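NAD(FAD)-dependent dehydrogenase, NirB-family (N-terminal domain) (Clostridium acetobutylicum, PDB 3KLJ) catalyses the NADH-dependent reduction of rubredoxin through one bound FAD, passing electrons toward the dioxygen-scavenging proteins of this anaerobe. Local coordinates at residues R48-E53 against K57-D62; E160-I165 against A172-I177. All blocks are in the same frame, centred on the assembly; numbering follows the deposited sequence.

Interaction 1 (R48-E53 against K57-D62). With FAD (flavin-adenine dinucleotide), chain B.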
ATOM      1  N   ARG A  48       6.926  -2.436   6.700  1.00 14.62           N
ATOM      2  CA  ARG A  48       5.705  -3.222   6.492  1.00 14.29           C
ATOM      3  C   ARG A  48       5.665  -4.095   5.206  1.00 13.71           C
ATOM      4  O   ARG A  48       5.177  -5.223   5.275  1.00 13.08           O
ATOM      5  CB  ARG A  48       4.463  -2.312   6.584  1.00 13.85           C
ATOM      6  CG  ARG A  48       3.110  -3.045   6.736  1.00 14.46           C
ATOM      7  CD  ARG A  48       1.934  -2.037   6.912  1.00 12.91           C
ATOM      8  NE  ARG A  48       2.147  -1.165   8.075  1.00 11.78           N
ATOM      9  CZ  ARG A  48       2.053  -1.559   9.347  1.00 12.30           C
ATOM     10  NH1 ARG A  48       2.286  -0.697  10.328  1.00 12.12           N
ATOM     11  NH2 ARG A  48       1.723  -2.809   9.648  1.00 12.52           N
ATOM     12  N   PRO A  49       6.156  -3.581   4.041  1.00 13.60           N
ATOM     13  CA  PRO A  49       6.133  -4.433   2.839  1.00 13.91           C
ATOM     14  C   PRO A  49       6.902  -5.749   2.937  1.00 14.85           C
ATOM     15  O   PRO A  49       6.729  -6.605   2.069  1.00 14.79           O
ATOM     16  CB  PRO A  49       6.746  -3.531   1.748  1.00 14.02           C
ATOM     17  CG  PRO A  49       6.375  -2.128   2.191  1.00 13.64           C
ATOM     18  CD  PRO A  49       6.545  -2.194   3.706  1.00 13.16           C
ATOM     19  N   ARG A  50       7.713  -5.931   3.978  1.00 15.04           N
ATOM     20  CA  ARG A  50       8.480  -7.170   4.102  1.00 16.30           C
ATOM     21  C   ARG A  50       7.764  -8.216   4.963  1.00 16.38           C
ATOM     22  O   ARG A  50       8.348  -9.239   5.281  1.00 16.21           O
ATOM     23  CB  ARG A  50       9.902  -6.920   4.621  1.00 16.12           C
ATOM     24  CG  ARG A  50      10.588  -5.764   3.956  1.00 18.31           C
ATOM     25  CD  ARG A  50      12.002  -6.050   3.569  1.00 19.86           C
ATOM     26  NE  ARG A  50      12.920  -6.031   4.689  1.00 22.42           N
ATOM     27  CZ  ARG A  50      13.606  -7.085   5.132  1.00 20.56           C
ATOM     28  NH1 ARG A  50      13.478  -8.271   4.561  1.00 21.68           N
ATOM     29  NH2 ARG A  50      14.419  -6.946   6.159  1.00 18.84           N
ATOM     30  N   LEU A  51       6.502  -7.958   5.310  1.00 16.95           N
ATOM     31  CA  LEU A  51       5.707  -8.906   6.099  1.00 17.46           C
ATOM     32  C   LEU A  51       5.632 -10.291   5.435  1.00 18.42           C
ATOM     33  O   LEU A  51       5.590 -11.314   6.123  1.00 18.47           O
ATOM     34  CB  LEU A  51       4.309  -8.343   6.407  1.00 17.09           C
ATOM     35  CG  LEU A  51       4.246  -7.298   7.535  1.00 16.27           C
ATOM     36  CD1 LEU A  51       2.855  -6.697   7.650  1.00 15.38           C
ATOM     37  CD2 LEU A  51       4.688  -7.874   8.884  1.00 13.75           C
ATOM     38  N   ASN A  52       5.648 -10.320   4.104  1.00 19.04           N
ATOM     39  CA  ASN A  52       5.662 -11.580   3.372  0.50 19.60           C
ATOM     40  C   ASN A  52       6.890 -12.434   3.702  1.00 19.63           C
ATOM     41  O   ASN A  52       6.833 -13.654   3.629  1.00 20.05           O
ATOM     42  CB  ASN A  52       5.533 -11.337   1.865  0.50 19.86           C
ATOM     43  CG  ASN A  52       4.096 -11.064   1.445  0.50 20.42           C
ATOM     44  OD1 ASN A  52       3.175 -11.755   1.880  0.50 21.75           O
ATOM     45  ND2 ASN A  52       3.899 -10.056   0.601  0.50 20.95           N
ATOM     46  N   GLU A  53       7.987 -11.783   4.096  1.00 19.59           N
ATOM     47  CA  GLU A  53       9.225 -12.478   4.469  1.00 19.99           C
ATOM     48  C   GLU A  53       9.171 -13.107   5.860  1.00 19.58           C
ATOM     49  O   GLU A  53       9.886 -14.079   6.141  1.00 19.51           O
ATOM     50  CB  GLU A  53      10.430 -11.547   4.364  1.00 20.31           C
ATOM     51  CG  GLU A  53      10.663 -11.013   2.966  1.00 21.84           C
ATOM     52  CD  GLU A  53      11.935 -10.210   2.856  1.00 24.07           C
ATOM     53  OE1 GLU A  53      13.011 -10.730   3.227  1.00 24.99           O
ATOM     54  OE2 GLU A  53      11.861  -9.051   2.391  1.00 25.50           O
ATOM     55  N   LYS A  57      10.318 -16.574   4.943  1.00 16.75           N
ATOM     56  CA  LYS A  57      11.683 -16.847   5.415  1.00 16.47           C
ATOM     57  C   LYS A  57      11.782 -17.070   6.920  1.00 15.94           C
ATOM     58  O   LYS A  57      12.890 -17.247   7.453  1.00 15.71           O
ATOM     59  CB  LYS A  57      12.631 -15.713   5.011  1.00 17.05           C
ATOM     60  CG  LYS A  57      13.063 -15.704   3.528  1.00 18.18           C
ATOM     61  CD  LYS A  57      13.795 -14.404   3.244  1.00 19.48           C
ATOM     62  CE  LYS A  57      14.264 -14.295   1.799  1.00 21.61           C
ATOM     63  NZ  LYS A  57      14.660 -12.885   1.541  1.00 22.86           N
ATOM     64  N   ASN A  58      10.632 -17.082   7.593  1.00 15.69           N
ATOM     65  CA  ASN A  58      10.586 -17.275   9.049  0.50 15.32           C
ATOM     66  C   ASN A  58      11.379 -16.187   9.793  1.00 15.23           C
ATOM     67  O   ASN A  58      11.990 -16.447  10.832  1.00 15.18           O
ATOM     68  CB  ASN A  58      11.075 -18.691   9.422  0.50 15.22           C
ATOM     69  CG  ASN A  58      10.869 -19.024  10.892  0.50 14.72           C
ATOM     70  OD1 ASN A  58       9.826 -18.727  11.467  0.50 14.18           O
ATOM     71  ND2 ASN A  58      11.873 -19.639  11.504  0.50 14.19           N
ATOM     72  N   LYS A  59      11.379 -14.974   9.240  1.00 15.26           N
ATOM     73  CA  LYS A  59      12.007 -13.822   9.888  1.00 15.28           C
ATOM     74  C   LYS A  59      11.101 -13.298  11.004  1.00 15.45           C
ATOM     75  O   LYS A  59       9.891 -13.536  10.988  1.00 15.56           O
ATOM     76  CB  LYS A  59      12.325 -12.726   8.856  1.00 15.58           C
ATOM     77  CG  LYS A  59      13.557 -13.085   7.997  1.00 14.42           C
ATOM     78  CD  LYS A  59      13.847 -12.028   6.940  1.00 10.88           C
ATOM     79  CE  LYS A  59      15.129 -12.377   6.172  1.00  9.65           C
ATOM     80  NZ  LYS A  59      16.306 -12.518   7.073  1.00  6.75           N
ATOM     81  N   SER A  60      11.683 -12.605  11.981  1.00 15.77           N
ATOM     82  CA  SER A  60      10.907 -12.020  13.077  1.00 15.77           C
ATOM     83  C   SER A  60      10.795 -10.501  12.954  1.00 16.01           C
ATOM     84  O   SER A  60      11.273  -9.903  11.967  1.00 15.54           O
ATOM     85  CB  SER A  60      11.493 -12.418  14.434  1.00 16.45           C
ATOM     86  OG  SER A  60      12.806 -11.912  14.587  1.00 18.07           O
ATOM     87  N   ILE A  61      10.133  -9.884  13.939  1.00 15.39           N
ATOM     88  CA  ILE A  61       9.937  -8.435  13.964  1.00 14.95           C
ATOM     89  C   ILE A  61      11.276  -7.696  13.918  1.00 14.91           C
ATOM     90  O   ILE A  61      11.439  -6.721  13.180  1.00 14.66           O
ATOM     91  CB  ILE A  61       9.043  -7.962  15.174  1.00 14.66           C
ATOM     92  CG1 ILE A  61       8.863  -6.435  15.190  1.00 14.12           C
ATOM     93  CG2 ILE A  61       9.595  -8.449  16.532  1.00 14.10           C
ATOM     94  CD1 ILE A  61       8.049  -5.855  14.028  1.00 12.98           C
ATOM     95  N   ASP A  62      12.228  -8.191  14.696  1.00 14.78           N
ATOM     96  CA  ASP A  62      13.567  -7.619  14.773  1.00 15.46           C
ATOM     97  C   ASP A  62      14.262  -7.456  13.418  1.00 14.95           C
ATOM     98  O   ASP A  62      15.013  -6.499  13.226  1.00 14.66           O
ATOM     99  CB  ASP A  62      14.412  -8.451  15.730  1.00 15.92           C
ATOM    100  CG  ASP A  62      13.662  -8.779  17.007  1.00 18.67           C
ATOM    101  OD1 ASP A  62      13.181  -7.821  17.661  1.00 21.74           O
ATOM    102  OD2 ASP A  62      13.539  -9.978  17.348  1.00 20.27           O
TER
HETATM  103  PA  FAD B 401       1.330   2.341   8.310  1.00 18.30           P
HETATM  104  O1A FAD B 401      -0.002   1.642   8.262  1.00 18.60           O
HETATM  105  O2A FAD B 401       2.464   1.475   7.817  1.00 19.35           O
HETATM  106  O5B FAD B 401       1.623   2.831   9.801  1.00 21.06           O
HETATM  107  C5B FAD B 401       0.641   3.531  10.542  1.00 20.91           C
HETATM  108  C4B FAD B 401       0.748   3.143  12.017  1.00 21.12           C
HETATM  109  O4B FAD B 401      -0.154   3.936  12.788  1.00 19.85           O
HETATM  110  C3B FAD B 401       0.347   1.687  12.236  1.00 21.12           C
HETATM  111  O3B FAD B 401       1.358   1.035  12.987  1.00 23.72           O
HETATM  112  C2B FAD B 401      -0.960   1.747  13.004  1.00 21.25           C
HETATM  113  O2B FAD B 401      -1.073   0.717  13.961  1.00 23.46           O
HETATM  114  C1B FAD B 401      -0.875   3.106  13.683  1.00 20.89           C
HETATM  115  N9A FAD B 401      -2.190   3.690  14.006  1.00 21.12           N
HETATM  116  C8A FAD B 401      -3.352   3.584  13.290  1.00 21.82           C
HETATM  117  N7A FAD B 401      -4.322   4.272  13.937  1.00 21.27           N
HETATM  118  C5A FAD B 401      -3.798   4.822  15.051  1.00 21.30           C
HETATM  119  C6A FAD B 401      -4.352   5.609  16.062  1.00 21.45           C
HETATM  120  N6A FAD B 401      -5.677   5.718  16.174  1.00 20.16           N
HETATM  121  N1A FAD B 401      -3.543   6.023  17.105  1.00 20.91           N
HETATM  122  C2A FAD B 401      -2.208   5.665  17.150  1.00 20.44           C
HETATM  123  N3A FAD B 401      -1.671   4.876  16.150  1.00 21.51           N
HETATM  124  C4A FAD B 401      -2.455   4.463  15.111  1.00 21.55           C
HETATM  125  N1  FAD B 401       3.967  -0.520  -0.523  1.00 20.18           N
HETATM  126  C2  FAD B 401       4.789  -0.409  -1.624  1.00 21.45           C
HETATM  127  O2  FAD B 401       5.072   0.697  -2.053  1.00 21.38           O
HETATM  128  N3  FAD B 401       5.320  -1.530  -2.228  1.00 20.29           N
HETATM  129  C4  FAD B 401       5.016  -2.779  -1.741  1.00 21.27           C
HETATM  130  O4  FAD B 401       5.495  -3.762  -2.314  1.00 20.99           O
HETATM  131  C4X FAD B 401       4.169  -2.910  -0.631  1.00 20.65           C
HETATM  132  N5  FAD B 401       3.854  -4.158  -0.115  1.00 19.24           N
HETATM  133  C5X FAD B 401       3.023  -4.277   0.983  1.00 18.91           C
HETATM  134  C6  FAD B 401       2.704  -5.542   1.495  1.00 18.36           C
HETATM  135  C7  FAD B 401       1.868  -5.645   2.619  1.00 17.62           C
HETATM  136  C7M FAD B 401       1.522  -6.997   3.171  1.00 17.50           C
HETATM  137  C8  FAD B 401       1.347  -4.496   3.214  1.00 17.67           C
HETATM  138  C8M FAD B 401       0.441  -4.578   4.417  1.00 16.29           C
HETATM  139  C9  FAD B 401       1.664  -3.246   2.696  1.00 17.60           C
HETATM  140  C9A FAD B 401       2.504  -3.130   1.585  1.00 19.92           C
HETATM  141  N10 FAD B 401       2.823  -1.873   1.076  1.00 19.59           N
HETATM  142  C10 FAD B 401       3.652  -1.765  -0.024  1.00 20.39           C
HETATM  143  C1' FAD B 401       2.251  -0.643   1.701  1.00 19.11           C
HETATM  144  C2' FAD B 401       3.214   0.033   2.653  1.00 19.92           C
HETATM  145  O2' FAD B 401       3.446  -0.836   3.744  1.00 21.00           O
HETATM  146  C3' FAD B 401       2.553   1.313   3.123  1.00 19.07           C
HETATM  147  O3' FAD B 401       2.431   2.209   2.034  1.00 21.52           O
HETATM  148  C4' FAD B 401       3.320   2.011   4.233  1.00 19.39           C
HETATM  149  O4' FAD B 401       3.504   1.136   5.338  1.00 18.88           O
HETATM  150  C5' FAD B 401       2.504   3.211   4.698  1.00 18.13           C
HETATM  151  O5' FAD B 401       3.132   3.723   5.845  1.00 18.38           O
HETATM  152  P   FAD B 401       2.305   4.630   6.856  1.00 17.46           P
HETATM  153  O1P FAD B 401       3.236   5.093   7.965  1.00 18.90           O
HETATM  154  O2P FAD B 401       1.597   5.750   6.133  1.00 18.74           O
HETATM  155  O3P FAD B 401       1.138   3.676   7.434  1.00 17.98           O

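Interaction 2 (E160-I165 against A172-I177)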
ATOM      1  N   GLU A 160       1.305 -12.132  -4.046  1.00 16.36           N
ATOM      2  CA  GLU A 160       2.548 -12.207  -3.273  1.00 17.35           C
ATOM      3  C   GLU A 160       2.427 -13.078  -2.017  1.00 17.55           C
ATOM      4  O   GLU A 160       3.350 -13.828  -1.705  1.00 17.19           O
ATOM      5  CB  GLU A 160       3.049 -10.815  -2.894  1.00 17.42           C
ATOM      6  CG  GLU A 160       3.582 -10.010  -4.073  1.00 20.65           C
ATOM      7  CD  GLU A 160       4.087  -8.646  -3.669  1.00 24.39           C
ATOM      8  OE1 GLU A 160       3.863  -8.233  -2.514  1.00 29.27           O
ATOM      9  OE2 GLU A 160       4.707  -7.973  -4.515  1.00 29.08           O
ATOM     10  N   LEU A 161       1.298 -12.962  -1.308  1.00 18.04           N
ATOM     11  CA  LEU A 161       1.049 -13.741  -0.084  1.00 18.34           C
ATOM     12  C   LEU A 161       1.002 -15.230  -0.389  1.00 18.44           C
ATOM     13  O   LEU A 161       1.580 -16.037   0.347  1.00 18.63           O
ATOM     14  CB  LEU A 161      -0.249 -13.305   0.602  1.00 18.24           C
ATOM     15  CG  LEU A 161      -0.717 -14.019   1.887  1.00 18.49           C
ATOM     16  CD1 LEU A 161       0.404 -14.206   2.882  1.00 17.97           C
ATOM     17  CD2 LEU A 161      -1.829 -13.221   2.529  1.00 19.41           C
ATOM     18  N   ALA A 162       0.318 -15.581  -1.478  1.00 18.76           N
ATOM     19  CA  ALA A 162       0.227 -16.964  -1.938  1.00 18.74           C
ATOM     20  C   ALA A 162       1.610 -17.577  -2.127  1.00 18.83           C
ATOM     21  O   ALA A 162       1.872 -18.670  -1.628  1.00 18.65           O
ATOM     22  CB  ALA A 162      -0.582 -17.055  -3.224  1.00 19.06           C
ATOM     23  N   GLN A 163       2.491 -16.865  -2.831  1.00 18.90           N
ATOM     24  CA  GLN A 163       3.866 -17.324  -3.029  1.00 19.12           C
ATOM     25  C   GLN A 163       4.611 -17.448  -1.704  1.00 18.88           C
ATOM     26  O   GLN A 163       5.308 -18.436  -1.479  1.00 18.89           O
ATOM     27  CB  GLN A 163       4.645 -16.405  -3.980  1.00 19.00           C
ATOM     28  CG  GLN A 163       6.067 -16.901  -4.312  1.00 20.39           C
ATOM     29  CD  GLN A 163       6.098 -18.260  -5.027  1.00 21.52           C
ATOM     30  OE1 GLN A 163       6.071 -19.322  -4.395  1.00 23.28           O
ATOM     31  NE2 GLN A 163       6.174 -18.224  -6.348  1.00 22.89           N
ATOM     32  N   ALA A 164       4.470 -16.441  -0.841  1.00 18.61           N
ATOM     33  CA  ALA A 164       5.089 -16.481   0.489  1.00 18.54           C
ATOM     34  C   ALA A 164       4.658 -17.716   1.281  1.00 18.18           C
ATOM     35  O   ALA A 164       5.475 -18.348   1.946  1.00 18.15           O
ATOM     36  CB  ALA A 164       4.786 -15.216   1.266  1.00 18.27           C
ATOM     37  N   ILE A 165       3.374 -18.053   1.197  1.00 18.12           N
ATOM     38  CA  ILE A 165       2.836 -19.217   1.888  1.00 17.88           C
ATOM     39  C   ILE A 165       3.329 -20.523   1.249  1.00 18.32           C
ATOM     40  O   ILE A 165       3.614 -21.484   1.975  1.00 18.07           O
ATOM     41  CB  ILE A 165       1.293 -19.176   1.999  1.00 17.67           C
ATOM     42  CG1 ILE A 165       0.856 -17.958   2.818  1.00 17.17           C
ATOM     43  CG2 ILE A 165       0.760 -20.461   2.657  1.00 17.53           C
ATOM     44  CD1 ILE A 165      -0.627 -17.703   2.795  1.00 15.85           C
ATOM     45  N   ALA A 172      -1.245 -23.239  -1.334  1.00 19.47           N
ATOM     46  CA  ALA A 172      -2.144 -22.092  -1.327  1.00 19.18           C
ATOM     47  C   ALA A 172      -2.700 -21.841  -2.724  1.00 19.06           C
ATOM     48  O   ALA A 172      -2.009 -22.052  -3.724  1.00 19.19           O
ATOM     49  CB  ALA A 172      -1.417 -20.851  -0.821  1.00 19.15           C
ATOM     50  N   SER A 173      -3.956 -21.410  -2.784  1.00 18.31           N
ATOM     51  CA  SER A 173      -4.573 -20.998  -4.038  1.00 17.63           C
ATOM     52  C   SER A 173      -5.392 -19.726  -3.817  1.00 16.91           C
ATOM     53  O   SER A 173      -5.656 -19.327  -2.668  1.00 16.92           O
ATOM     54  CB  SER A 173      -5.408 -22.136  -4.656  1.00 17.82           C
ATOM     55  OG  SER A 173      -6.544 -22.456  -3.870  1.00 19.08           O
ATOM     56  N   ILE A 174      -5.768 -19.074  -4.913  1.00 15.52           N
ATOM     57  CA  ILE A 174      -6.471 -17.800  -4.840  1.00 14.60           C
ATOM     58  C   ILE A 174      -7.872 -17.939  -5.425  1.00 13.86           C
ATOM     59  O   ILE A 174      -8.074 -18.674  -6.392  1.00 14.18           O
ATOM     60  CB  ILE A 174      -5.685 -16.697  -5.589  1.00 14.47           C
ATOM     61  CG1 ILE A 174      -4.301 -16.516  -4.960  1.00 14.79           C
ATOM     62  CG2 ILE A 174      -6.453 -15.364  -5.610  1.00 13.90           C
ATOM     63  CD1 ILE A 174      -3.283 -15.796  -5.879  1.00 13.69           C
ATOM     64  N   GLY A 175      -8.827 -17.229  -4.834  1.00 12.65           N
ATOM     65  CA  GLY A 175     -10.172 -17.125  -5.383  1.00 11.53           C
ATOM     66  C   GLY A 175     -10.508 -15.674  -5.669  1.00 10.91           C
ATOM     67  O   GLY A 175     -10.318 -14.806  -4.813  1.00 11.18           O
ATOM     68  N   ILE A 176     -10.980 -15.407  -6.884  1.00 10.50           N
ATOM     69  CA  ILE A 176     -11.374 -14.056  -7.307  1.00  9.96           C
ATOM     70  C   ILE A 176     -12.785 -14.111  -7.893  1.00  9.80           C
ATOM     71  O   ILE A 176     -13.215 -15.166  -8.361  1.00  9.90           O
ATOM     72  CB  ILE A 176     -10.366 -13.421  -8.336  1.00  9.89           C
ATOM     73  CG1 ILE A 176     -10.369 -14.175  -9.674  1.00  9.76           C
ATOM     74  CG2 ILE A 176      -8.956 -13.368  -7.764  1.00  9.56           C
ATOM     75  CD1 ILE A 176      -9.484 -13.540 -10.747  1.00 10.71           C
ATOM     76  N   ILE A 177     -13.505 -12.993  -7.869  1.00  9.67           N
ATOM     77  CA  ILE A 177     -14.872 -12.967  -8.410  1.00 10.17           C
ATOM     78  C   ILE A 177     -14.967 -12.627  -9.917  1.00 10.06           C
ATOM     79  O   ILE A 177     -15.953 -12.978 -10.571  1.00  9.91           O
ATOM     80  CB  ILE A 177     -15.842 -12.088  -7.561  1.00 10.37           C
ATOM     81  CG1 ILE A 177     -15.411 -10.615  -7.561  1.00 11.38           C
ATOM     82  CG2 ILE A 177     -15.998 -12.664  -6.117  1.00 11.04           C
ATOM     83  CD1 ILE A 177     -16.263  -9.716  -6.658  1.00 13.64           C
TER

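Interaction 1 (R48-E53 against K57-D62)
E53 meets K57 twice, once through its backbone and once through its side chain. K57 N gives its hydrogen to E53 O at 2.8 Å, the backbone bond of the helix's last turn. The two side chains then run side by side in the same direction, both extended beyond CG, until K57 NZ reaches E53 OE1 at 3.2 Å from above the carboxylate plane, closing a salt bridge. The other carboxylate oxygen is taken by R50, whose NH1 donates to E53 OE2 at 2.8 Å, nearly straight at 165°. OE2 lies in the guanidinium plane of R50, yet NH1 meets it from above the carboxylate plane, the two flat groups being turned against each other. One acid thus stands between two bases at the protein surface, which probably favours its ionised form. K59 adds apolar length: its CD lies 4.0 Å from E53 OE1, whereas its NZ stays 5.4 Å from E53 OE1, too far for a bond to that carboxylate.

The contact closes off helix 51-56 of the FAD-binding domain; after K57, N58 leaves helical geometry with positive phi, and in the modelled conformer its side chain bonds K140.

At the other end of 48-53, the short 3-10 turn before the helix faces the cofactor. R48 swings CG anti to its N (chi1 -165°) and bends at chi3, which brings NE in the guanidinium plane to FAD O2A at 2.7 Å; NH1 adds a weak bond to the same phosphate oxygen. E41, Y46 and Y131 hold the rest of that guanidinium, while P49 CB packs 3.5 Å from flavin N5.

Interaction 2 (E160-I165 against A172-I177)
A162 and I174 make one of two apolar contacts between helix 160-165 and strand 172-175: the methyl A162 CB sits 4.0 Å from I174 CD1, with I174 CG1 just behind. I174 places CG1 anti to its carbonyl carbon (chi1 -60°) and extends onward, so that although its CB points neither at the helix nor away from it, the terminal methyl comes back against A162. The second apolar pair lies one helical turn on, where I165 CG2, the branch anti to the backbone N, approaches A172 CB at 4.1 Å.

A further van der Waals contact involves the backbone: A172 CB also lies 4.0 Å from A162 O, which puts this small methyl beside the helix between the A162 carbonyl and I165. No hydrogen bond crosses between the two segments, and the polar bonding runs within each element and its own neighbours. The helix keeps its internal bonds, such as I165 N to L161 O, while S173 and G175 pair through the backbone with strand 149-152 and I174 pairs with strand 204-206. A162 and I165 also rest on I151, extending the same apolar layer across the next strand.

The segment axes approach to 8.0 Å and run nearly antiparallel, at 163°. Alanines at A162 and A172, whose CA atoms are 5.7 Å apart, keep bulk low where the backbones come nearest. Helix against the following parallel strand is the second half of the beta-alpha-beta unit 149-152, 156-168, 172-175, in the Rossmann-type NADH-binding domain.

How the interactions relate
Interaction 1 comes first in the chain, in the FAD-binding domain, and interaction 2 follows in the NADH-binding domain; their centres are about 17 Å apart. N52 bridges them: its backbone O lies 3.5 Å from A164 CB, and in the modelled conformer its side chain also touches L161, so helix 51-56 packs on a side of helix 156-168 other than that turned to strand 172-175. This is a packing contact between domains. Segment 48-53 touches the cofactor directly, through R48 at the phosphate and P49 at the flavin, whereas interaction 2 stands back, with the side chain of I165 about 11 Å from FAD. The surface salt-bridge network of interaction 1 contrasts with the buried apolar layer of 160-165 with 172-177.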